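Local structure of hydrogenase maturation factor (3VTH) at residues A209-K213 with E214-V218. The protein probably transfers the carbamoyl group of carbamoyl phosphate, with ATP, to the C-terminal cysteine of HypE during [NiFe]-hydrogenase maturation. Residues are numbered along the deposited sequence; the frame is centred on the assembly and turned at random.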
loop_
_atom_site.group_PDB
_atom_site.type_symbol
_atom_site.label_atom_id
_atom_site.label_comp_id
_atom_site.label_asym_id
_atom_site.label_seq_id
_atom_site.Cartn_x
_atom_site.Cartn_y
_atom_site.Cartn_z
ATOM N N ALA A 209 -0.007 -14.056 26.005
ATOM C CA ALA A 209 0.848 -13.157 26.792
ATOM C C ALA A 209 1.979 -13.901 27.491
ATOM O O ALA A 209 3.124 -13.446 27.470
ATOM C CB ALA A 209 0.029 -12.378 27.802
ATOM N N LYS A 210 1.657 -15.044 28.094
ATOM C CA LYS A 210 2.672 -15.846 28.781
ATOM C C LYS A 210 3.734 -16.369 27.812
ATOM O O LYS A 210 4.931 -16.257 28.086
ATOM C CB LYS A 210 2.036 -16.979 29.600
ATOM C CG LYS A 210 1.152 -16.448 30.732
ATOM C CD LYS A 210 1.147 -17.321 31.977
ATOM C CE LYS A 210 0.266 -16.675 33.057
ATOM N NZ LYS A 210 0.333 -17.395 34.367
ATOM N N ALA A 211 3.304 -16.913 26.674
ATOM C CA ALA A 211 4.257 -17.359 25.649
ATOM C C ALA A 211 5.200 -16.222 25.206
ATOM O O ALA A 211 6.428 -16.404 25.163
ATOM C CB ALA A 211 3.529 -17.956 24.464
ATOM N N LEU A 212 4.631 -15.053 24.919
ATOM C CA LEU A 212 5.417 -13.874 24.563
ATOM C C LEU A 212 6.408 -13.449 25.659
ATOM O O LEU A 212 7.536 -13.092 25.363
ATOM C CB LEU A 212 4.511 -12.698 24.192
ATOM C CG LEU A 212 3.664 -12.792 22.921
ATOM C CD1 LEU A 212 2.654 -11.637 22.917
ATOM C CD2 LEU A 212 4.536 -12.774 21.632
ATOM N N LYS A 213 5.979 -13.486 26.916
ATOM C CA LYS A 213 6.864 -13.140 28.031
ATOM C C LYS A 213 7.991 -14.149 28.195
ATOM O O LYS A 213 9.089 -13.804 28.654
ATOM C CB LYS A 213 6.074 -13.041 29.332
ATOM C CG LYS A 213 5.178 -11.825 29.397
ATOM C CD LYS A 213 4.461 -11.771 30.736
ATOM C CE LYS A 213 3.105 -11.104 30.561
ATOM N NZ LYS A 213 2.459 -10.899 31.885
ATOM N N GLU A 214 7.720 -15.397 27.827
ATOM C CA GLU A 214 8.736 -16.448 27.896
ATOM C C GLU A 214 9.714 -16.375 26.719
ATOM O O GLU A 214 10.665 -17.152 26.650
ATOM C CB GLU A 214 8.074 -17.825 27.967
ATOM C CG GLU A 214 7.474 -18.150 29.336
ATOM C CD GLU A 214 6.544 -19.360 29.309
ATOM O OE1 GLU A 214 6.098 -19.802 30.395
ATOM O OE2 GLU A 214 6.247 -19.867 28.202
ATOM N N GLY A 215 9.464 -15.443 25.796
ATOM C CA GLY A 215 10.359 -15.211 24.663
ATOM C C GLY A 215 10.045 -16.090 23.467
ATOM O O GLY A 215 10.913 -16.338 22.631
ATOM N N LYS A 216 8.795 -16.543 23.375
ATOM C CA LYS A 216 8.373 -17.431 22.303
ATOM C C LYS A 216 7.717 -16.680 21.130
ATOM O O LYS A 216 7.393 -15.488 21.238
ATOM C CB LYS A 216 7.430 -18.514 22.855
ATOM C CG LYS A 216 8.130 -19.521 23.779
ATOM C CD LYS A 216 7.155 -20.540 24.343
ATOM C CE LYS A 216 7.737 -21.267 25.545
ATOM N NZ LYS A 216 8.936 -22.059 25.175
ATOM N N ILE A 217 7.554 -17.389 20.010
ATOM C CA ILE A 217 6.928 -16.846 18.819
ATOM C C ILE A 217 5.474 -17.293 18.802
ATOM O O ILE A 217 5.185 -18.491 18.891
ATOM C CB ILE A 217 7.631 -17.322 17.523
ATOM C CG1 ILE A 217 9.050 -16.752 17.433
ATOM C CG2 ILE A 217 6.823 -16.888 16.298
ATOM C CD1 ILE A 217 10.021 -17.620 16.686
ATOM N N VAL A 218 4.567 -16.326 18.699
ATOM C CA VAL A 218 3.149 -16.622 18.611
ATOM C C VAL A 218 2.624 -16.323 17.203
ATOM O O VAL A 218 2.918 -15.268 16.636
ATOM C CB VAL A 218 2.337 -15.857 19.703
ATOM C CG1 VAL A 218 2.901 -16.143 21.100
ATOM C CG2 VAL A 218 2.374 -14.365 19.470
HETATM O O HOH W 1 8.535 -13.120 22.768
#
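Lys216 N donates to Ala211 O across 3.0 Å, and Gly215 N reaches Leu212 O at 3.1 Å. With Gly215 at positive phi (88°), this is a Schellman motif, closing the helix that Glu214 N still continues through its 2.9 Å bond to Lys210 O. One water donates to both Leu212 O and Lys216 O, bridging the last helical turn to the departing chain.

Beyond the turn, the chain doubles back, and Val218 meets the helix again. Its CB points toward the helix and splits into two methyls. A chi1 of -54° sets Val218 CG1 beside the backbone N, where it lies 3.9 Å from Ala211 CB and also touches Leu212 CD2. Val218 CG2 presses on Leu212 CD2 at 3.4 Å, tighter than an ordinary van der Waals contact, with Leu212 CG 4.0 Å from Val218 CG2. The two side chains cross at about a right angle.

In the YrdC-like part of HypF, this turn joins helix 204-213 to strand 218-221 of a mixed sheet, where Val218 is hydrogen-bonded through its backbone to Ala229 of strand 226-229. Ala211 and Val218 also rest on Val354 of strand 354-358; the helix end thus lies against the sheet, with helix 312-320 touching Leu212 through Leu317.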